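Local structure of GrpU microcompartment shell protein (Pectobacterium wasabiae, 4OLP) at residues B[3-8]-B[83-88]; B[12-17]-B[35-40]. The protein probably forms hexameric shell building blocks of a glycyl-radical propanediol microcompartment and carries a binding site for an iron-sulfur cluster, empty in this structure. All coordinates share one frame; numbering follows the deposited sequence.

Interactions 1 and 2 pack two helices against one antiparallel sheet, with their centres about 10 Å apart. Strands 3-7 and 36-42 are neighbours in that sheet: the first supplies interaction 1, the second interaction 2, and backbone hydrogen bonds such as Leu39 N to Arg4 O (2.7 Å) join them. Helix 82-92 lies over one face and helix 11-19 over the other. Along the chain, interaction 2 is nested within the loop that interaction 1 closes. The chain opens with strand 3-7 and helix 11-19, and strand 36-42 follows, an order consistent with a circularly permuted BMC fold. Both contacts lie beside a second subunit.

Interaction 1: residues B[3-8]-B[83-88]; sequences KRIINA and AAVNEA
Ile5 meets two consecutive residues of helix 82-92: its CG2 and the root of its ethyl branch face Val85, while the terminal CD1 goes on to Asn86. The side chain projects from strand 3-7 toward the helix with CG1 beside its backbone N and anti to the carbonyl carbon (chi1 -67°), and with CG2 anti to the backbone N. Ile5 CG2 lies 4.3 Å from Val85 CG1, a loose methyl-to-methyl contact on the buried side of the helix, and Ile5 CG1 is almost as near that methyl. Farther out, Ile5 CD1 comes to 3.3 Å from Asn86 OD1.

The side chains of Ile5 and Asn86 meet at about a right angle. The amide of Asn86 rises from the flank of the helix, its CG beside the backbone N (chi1 -76°), and its end swings nearer the strand than the CB direction alone would suggest. As modelled, the carbonyl oxygen heads toward the terminal methyl of Ile5, while ND2 lies on the far side of the amide. The polar group therefore borders an otherwise apolar contact, at its more open edge, and Val85 closes the inner one. Only 118 Å² is buried between the segments, and the backbones remain well separated, with Ile5 CA 8.0 Å from Asn86 CA.

Along the same strand Ile6 points away from this helix and packs on Leu39, so neighbouring residues serve the two faces of the sheet. Helix 82-92 spans strand 3-7, outermost in this chain's sheet, and its neighbour 36-42, since Val85 also touches Ala36, while Met89 one turn later extends the apolar cover over Ile5. Near the end of the helix, Lys3 forms a salt bridge with Glu93; from the other side of the strand, Arg4 reaches Asp46 of the second subunit.

Interaction 2: residues B[12-17]-B[35-40]; sequences ETLAML and DAIGLI
A buried apolar helix-on-sheet contact joins helix 11-19 to strand 36-42, an inner strand of the antiparallel sheet, and methyl groups carry it. Its centre is Ile37, whose terminal CD1 is met by two leucines of one helical ridge. Leu17 reaches straight for it, tip to tip, with Leu17 CD1 3.6 Å from Ile37 CD1. Leu14, three residues earlier, slants across instead, bringing Leu14 CD2 to 4.0 Å from Ile37 CD1. The two leucine methyls subtend about 92° at Ile37 CD1, so they approach it from distinct directions rather than piling up on one side.

The side chain of Ile37 extends well away from the strand: CG1 is anti to the carbonyl carbon (chi1 -56°) and the ethyl branch continues outstretched (chi2 170°), which carries CD1 out to the helix. Its shorter branch stays close to the sheet, yet Ile37 CG2 still lies 4.2 Å from Leu17 CD1. Leu39, two residues on and on the same face, adds a looser flank, its CD2 4.5 Å from Leu17 CD2. The 156 Å² buried here is thus spread over a small group of branched side chains, while Leu14 CA and Ile37 CA stay 9.3 Å apart.

Phe79 of strand 74-80 and Pro9, in the link before the helix, also touch Ile37, and Ile34 lies against Leu14. Just ahead of the contact, a classic beta bulge sets Asp35 and Ala36 together opposite Gly80. Ala36 and Ile40 point to the reverse side of the strand, where helix 82-92 covers them. Helix 11-19 also meets the second subunit: Thr13 OG1 is hydrogen-bonded to Asp52 of that chain, and Met16 packs on its Ala51.

Interaction 1: residues B[3-8]-B[83-88]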
ATOM      1  N   LYS B   3       1.184   3.396  21.764  1.00120.86           N
ATOM      2  CA  LYS B   3       0.565   2.323  22.529  1.00112.69           C
ATOM      3  C   LYS B   3      -0.689   2.729  23.302  1.00103.17           C
ATOM      4  O   LYS B   3      -0.897   3.888  23.643  1.00 99.67           O
ATOM      5  CB  LYS B   3       1.591   1.719  23.482  1.00115.44           C
ATOM      6  CG  LYS B   3       1.894   2.581  24.691  1.00126.31           C
ATOM      7  CD  LYS B   3       3.079   2.086  25.492  1.00138.26           C
ATOM      8  CE  LYS B   3       3.305   3.002  26.677  1.00146.46           C
ATOM      9  NZ  LYS B   3       4.561   2.681  27.406  1.00146.08           N
ATOM     10  N   ARG B   4      -1.527   1.746  23.587  1.00 95.26           N
ATOM     11  CA  ARG B   4      -2.809   2.016  24.214  1.00 92.25           C
ATOM     12  C   ARG B   4      -3.358   0.740  24.865  1.00 84.58           C
ATOM     13  O   ARG B   4      -3.105  -0.381  24.401  1.00 93.25           O
ATOM     14  CB  ARG B   4      -3.710   2.634  23.177  1.00 94.08           C
ATOM     15  CG  ARG B   4      -5.014   3.198  23.656  1.00101.65           C
ATOM     16  CD  ARG B   4      -4.863   4.568  24.318  1.00111.08           C
ATOM     17  NE  ARG B   4      -4.410   5.630  23.419  1.00115.44           N
ATOM     18  CZ  ARG B   4      -4.396   6.908  23.779  1.00114.76           C
ATOM     19  NH1 ARG B   4      -4.852   7.261  24.974  1.00114.07           N
ATOM     20  NH2 ARG B   4      -3.952   7.829  22.938  1.00114.07           N
ATOM     21  N   ILE B   5      -3.999   0.905  26.016  1.00 77.78           N
ATOM     22  CA  ILE B   5      -4.516  -0.226  26.779  1.00 71.84           C
ATOM     23  C   ILE B   5      -5.981  -0.015  26.992  1.00 71.75           C
ATOM     24  O   ILE B   5      -6.390   1.032  27.456  1.00 74.82           O
ATOM     25  CB  ILE B   5      -3.844  -0.363  28.145  1.00 70.63           C
ATOM     26  CG1 ILE B   5      -2.377  -0.742  27.976  1.00 72.49           C
ATOM     27  CG2 ILE B   5      -4.546  -1.431  28.975  1.00 71.73           C
ATOM     28  CD1 ILE B   5      -1.524  -0.395  29.174  1.00 73.34           C
ATOM     29  N   ILE B   6      -6.774  -1.009  26.631  1.00 74.14           N
ATOM     30  CA  ILE B   6      -8.207  -0.934  26.801  1.00 76.58           C
ATOM     31  C   ILE B   6      -8.527  -1.749  28.029  1.00 76.33           C
ATOM     32  O   ILE B   6      -8.343  -2.962  28.033  1.00 70.25           O
ATOM     33  CB  ILE B   6      -8.950  -1.495  25.574  1.00 78.94           C
ATOM     34  CG1 ILE B   6      -8.687  -0.607  24.370  1.00 79.03           C
ATOM     35  CG2 ILE B   6     -10.453  -1.597  25.832  1.00 80.43           C
ATOM     36  CD1 ILE B   6      -8.949  -1.277  23.039  1.00 80.84           C
ATOM     37  N   ASN B   7      -8.985  -1.070  29.081  1.00 82.31           N
ATOM     38  CA  ASN B   7      -9.403  -1.750  30.300  1.00 84.26           C
ATOM     39  C   ASN B   7     -10.852  -2.164  30.165  1.00 82.74           C
ATOM     40  O   ASN B   7     -11.697  -1.376  29.748  1.00 82.57           O
ATOM     41  CB  ASN B   7      -9.200  -0.860  31.519  1.00 82.78           C
ATOM     42  CG  ASN B   7      -7.737  -0.510  31.733  1.00 87.08           C
ATOM     43  OD1 ASN B   7      -7.315   0.608  31.426  1.00 95.08           O
ATOM     44  ND2 ASN B   7      -6.942  -1.473  32.230  1.00 84.67           N
ATOM     45  N   ALA B   8     -11.121  -3.424  30.486  1.00 78.44           N
ATOM     46  CA  ALA B   8     -12.478  -3.928  30.558  1.00 77.92           C
ATOM     47  C   ALA B   8     -13.182  -3.681  29.248  1.00 78.49           C
ATOM     48  O   ALA B   8     -14.136  -2.891  29.197  1.00 78.10           O
ATOM     49  CB  ALA B   8     -13.233  -3.262  31.697  1.00 77.31           C
ATOM     50  N   ALA B  83      -2.612  -6.875  35.190  1.00 75.24           N
ATOM     51  CA  ALA B  83      -1.213  -6.872  35.615  1.00 80.37           C
ATOM     52  C   ALA B  83      -0.291  -7.291  34.484  1.00 83.74           C
ATOM     53  O   ALA B  83       0.670  -6.582  34.152  1.00 87.36           O
ATOM     54  CB  ALA B  83      -1.023  -7.803  36.799  1.00 77.24           C
ATOM     55  N   ALA B  84      -0.638  -8.421  33.873  1.00 81.51           N
ATOM     56  CA  ALA B  84       0.144  -9.011  32.798  1.00 73.96           C
ATOM     57  C   ALA B  84       0.230  -8.085  31.577  1.00 73.11           C
ATOM     58  O   ALA B  84       1.311  -7.870  31.019  1.00 66.37           O
ATOM     59  CB  ALA B  84      -0.468 -10.339  32.413  1.00 72.57           C
ATOM     60  N   VAL B  85      -0.902  -7.515  31.183  1.00 69.55           N
ATOM     61  CA  VAL B  85      -0.924  -6.651  30.014  1.00 72.27           C
ATOM     62  C   VAL B  85      -0.028  -5.450  30.274  1.00 71.73           C
ATOM     63  O   VAL B  85       0.802  -5.104  29.438  1.00 73.22           O
ATOM     64  CB  VAL B  85      -2.352  -6.192  29.665  1.00 74.37           C
ATOM     65  CG1 VAL B  85      -2.333  -5.130  28.574  1.00 77.54           C
ATOM     66  CG2 VAL B  85      -3.185  -7.383  29.220  1.00 73.05           C
ATOM     67  N   ASN B  86      -0.185  -4.838  31.444  1.00 73.15           N
ATOM     68  CA  ASN B  86       0.633  -3.693  31.839  1.00 76.84           C
ATOM     69  C   ASN B  86       2.098  -4.011  31.903  1.00 79.67           C
ATOM     70  O   ASN B  86       2.930  -3.233  31.432  1.00 88.45           O
ATOM     71  CB  ASN B  86       0.222  -3.176  33.199  1.00 76.13           C
ATOM     72  CG  ASN B  86      -1.046  -2.379  33.145  1.00 79.18           C
ATOM     73  OD1 ASN B  86      -1.226  -1.517  32.281  1.00 83.38           O
ATOM     74  ND2 ASN B  86      -1.924  -2.640  34.080  1.00 82.03           N
ATOM     75  N   GLU B  87       2.421  -5.152  32.486  1.00 79.62           N
ATOM     76  CA  GLU B  87       3.782  -5.573  32.498  1.00 88.46           C
ATOM     77  C   GLU B  87       4.345  -5.681  31.094  1.00 90.82           C
ATOM     78  O   GLU B  87       5.463  -5.257  30.873  1.00 93.58           O
ATOM     79  CB  GLU B  87       3.917  -6.906  33.171  1.00 99.83           C
ATOM     80  CG  GLU B  87       5.371  -7.350  33.197  1.00117.15           C
ATOM     81  CD  GLU B  87       5.635  -8.674  33.892  1.00138.27           C
ATOM     82  OE1 GLU B  87       4.708  -9.465  34.186  1.00158.37           O
ATOM     83  OE2 GLU B  87       6.821  -8.931  34.132  1.00158.63           O
ATOM     84  N   ALA B  88       3.575  -6.264  30.167  1.00 94.06           N
ATOM     85  CA  ALA B  88       4.042  -6.511  28.816  1.00 85.92           C
ATOM     86  C   ALA B  88       4.307  -5.199  28.101  1.00 87.59           C
ATOM     87  O   ALA B  88       5.346  -5.037  27.485  1.00 88.90           O
ATOM     88  CB  ALA B  88       3.025  -7.349  28.054  1.00 83.81           C
TER

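Interaction 2: residues B[12-17]-B[35-40]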
ATOM      1  N   GLU B  12     -18.584  -6.079  22.000  1.00 92.64           N
ATOM      2  CA  GLU B  12     -18.404  -5.429  20.680  1.00102.69           C
ATOM      3  C   GLU B  12     -16.960  -5.065  20.360  1.00101.90           C
ATOM      4  O   GLU B  12     -16.525  -5.142  19.206  1.00103.54           O
ATOM      5  CB  GLU B  12     -19.242  -4.156  20.565  1.00110.62           C
ATOM      6  CG  GLU B  12     -20.744  -4.379  20.545  1.00126.60           C
ATOM      7  CD  GLU B  12     -21.542  -3.108  20.288  1.00139.51           C
ATOM      8  OE1 GLU B  12     -20.951  -2.026  20.033  1.00143.46           O
ATOM      9  OE2 GLU B  12     -22.789  -3.202  20.349  1.00154.63           O
ATOM     10  N   THR B  13     -16.219  -4.615  21.360  1.00 97.95           N
ATOM     11  CA  THR B  13     -14.821  -4.290  21.128  1.00 95.62           C
ATOM     12  C   THR B  13     -14.070  -5.566  20.760  1.00 89.06           C
ATOM     13  O   THR B  13     -13.247  -5.578  19.823  1.00 87.27           O
ATOM     14  CB  THR B  13     -14.191  -3.618  22.354  1.00 96.23           C
ATOM     15  OG1 THR B  13     -14.849  -2.369  22.598  1.00102.37           O
ATOM     16  CG2 THR B  13     -12.702  -3.373  22.137  1.00 95.19           C
ATOM     17  N   LEU B  14     -14.355  -6.634  21.493  1.00 82.37           N
ATOM     18  CA  LEU B  14     -13.748  -7.941  21.209  1.00 81.54           C
ATOM     19  C   LEU B  14     -14.123  -8.446  19.820  1.00 85.38           C
ATOM     20  O   LEU B  14     -13.279  -8.926  19.076  1.00 85.38           O
ATOM     21  CB  LEU B  14     -14.183  -8.956  22.240  1.00 73.95           C
ATOM     22  CG  LEU B  14     -13.630  -8.668  23.623  1.00 75.94           C
ATOM     23  CD1 LEU B  14     -14.442  -9.381  24.695  1.00 75.77           C
ATOM     24  CD2 LEU B  14     -12.175  -9.068  23.686  1.00 77.02           C
ATOM     25  N   ALA B  15     -15.389  -8.272  19.464  1.00 89.40           N
ATOM     26  CA  ALA B  15     -15.873  -8.640  18.143  1.00 88.52           C
ATOM     27  C   ALA B  15     -15.135  -7.890  17.017  1.00 92.07           C
ATOM     28  O   ALA B  15     -14.827  -8.472  15.983  1.00 90.01           O
ATOM     29  CB  ALA B  15     -17.368  -8.403  18.060  1.00 86.73           C
ATOM     30  N   MET B  16     -14.863  -6.603  17.225  1.00 93.71           N
ATOM     31  CA  MET B  16     -14.179  -5.779  16.218  1.00 96.74           C
ATOM     32  C   MET B  16     -12.762  -6.273  15.989  1.00 92.76           C
ATOM     33  O   MET B  16     -12.277  -6.339  14.851  1.00 94.26           O
ATOM     34  CB  MET B  16     -14.161  -4.300  16.632  1.00 97.50           C
ATOM     35  CG  MET B  16     -15.442  -3.574  16.268  1.00114.64           C
ATOM     36  SD  MET B  16     -15.651  -1.937  17.012  1.00136.55           S
ATOM     37  CE  MET B  16     -14.385  -0.975  16.185  1.00134.62           C
ATOM     38  N   LEU B  17     -12.107  -6.615  17.086  1.00 91.86           N
ATOM     39  CA  LEU B  17     -10.733  -7.086  17.031  1.00 91.45           C
ATOM     40  C   LEU B  17     -10.650  -8.468  16.415  1.00 87.92           C
ATOM     41  O   LEU B  17      -9.760  -8.696  15.611  1.00 90.07           O
ATOM     42  CB  LEU B  17     -10.095  -7.071  18.419  1.00 86.91           C
ATOM     43  CG  LEU B  17      -9.815  -5.652  18.932  1.00 87.17           C
ATOM     44  CD1 LEU B  17      -9.444  -5.694  20.400  1.00 90.52           C
ATOM     45  CD2 LEU B  17      -8.711  -4.955  18.146  1.00 88.17           C
ATOM     46  N   ASP B  35      -9.123  -9.024  30.978  1.00 66.61           N
ATOM     47  CA  ASP B  35      -9.378  -7.819  31.745  1.00 75.59           C
ATOM     48  C   ASP B  35      -8.994  -6.645  30.856  1.00 78.67           C
ATOM     49  O   ASP B  35      -9.667  -5.616  30.850  1.00 79.85           O
ATOM     50  CB  ASP B  35      -8.517  -7.761  33.004  1.00 74.97           C
ATOM     51  CG  ASP B  35      -8.912  -8.736  34.046  1.00 81.26           C
ATOM     52  OD1 ASP B  35     -10.127  -8.880  34.254  1.00 96.41           O
ATOM     53  OD2 ASP B  35      -8.029  -9.315  34.725  1.00 85.29           O
ATOM     54  N   ALA B  36      -7.908  -6.807  30.101  1.00 77.42           N
ATOM     55  CA  ALA B  36      -7.368  -5.700  29.341  1.00 72.71           C
ATOM     56  C   ALA B  36      -6.812  -6.138  27.992  1.00 70.92           C
ATOM     57  O   ALA B  36      -6.506  -7.307  27.774  1.00 66.86           O
ATOM     58  CB  ALA B  36      -6.287  -5.028  30.153  1.00 71.33           C
ATOM     59  N   ILE B  37      -6.719  -5.178  27.086  1.00 73.44           N
ATOM     60  CA  ILE B  37      -6.096  -5.376  25.792  1.00 72.23           C
ATOM     61  C   ILE B  37      -5.080  -4.267  25.565  1.00 73.82           C
ATOM     62  O   ILE B  37      -5.430  -3.087  25.582  1.00 76.33           O
ATOM     63  CB  ILE B  37      -7.124  -5.339  24.645  1.00 72.75           C
ATOM     64  CG1 ILE B  37      -8.220  -6.379  24.877  1.00 77.07           C
ATOM     65  CG2 ILE B  37      -6.425  -5.609  23.327  1.00 72.59           C
ATOM     66  CD1 ILE B  37      -9.405  -6.261  23.942  1.00 79.91           C
ATOM     67  N   GLY B  38      -3.841  -4.656  25.322  1.00 70.20           N
ATOM     68  CA  GLY B  38      -2.814  -3.706  25.001  1.00 68.62           C
ATOM     69  C   GLY B  38      -2.620  -3.719  23.498  1.00 71.38           C
ATOM     70  O   GLY B  38      -2.540  -4.791  22.870  1.00 69.39           O
ATOM     71  N   LEU B  39      -2.606  -2.534  22.905  1.00 68.85           N
ATOM     72  CA  LEU B  39      -2.442  -2.413  21.484  1.00 72.95           C
ATOM     73  C   LEU B  39      -1.220  -1.584  21.282  1.00 79.12           C
ATOM     74  O   LEU B  39      -1.128  -0.488  21.812  1.00 84.40           O
ATOM     75  CB  LEU B  39      -3.647  -1.726  20.856  1.00 73.21           C
ATOM     76  CG  LEU B  39      -4.964  -2.467  21.044  1.00 77.61           C
ATOM     77  CD1 LEU B  39      -6.132  -1.628  20.559  1.00 82.25           C
ATOM     78  CD2 LEU B  39      -4.932  -3.798  20.300  1.00 78.85           C
ATOM     79  N   ILE B  40      -0.283  -2.096  20.493  1.00 84.81           N
ATOM     80  CA  ILE B  40       0.941  -1.367  20.224  1.00 86.47           C
ATOM     81  C   ILE B  40       1.378  -1.592  18.782  1.00 84.98           C
ATOM     82  O   ILE B  40       1.259  -2.704  18.251  1.00 77.96           O
ATOM     83  CB  ILE B  40       2.031  -1.748  21.242  1.00 89.01           C
ATOM     84  CG1 ILE B  40       3.338  -1.012  20.931  1.00 95.06           C
ATOM     85  CG2 ILE B  40       2.242  -3.254  21.275  1.00 92.92           C
ATOM     86  CD1 ILE B  40       4.199  -0.761  22.152  1.00 93.95           C
TER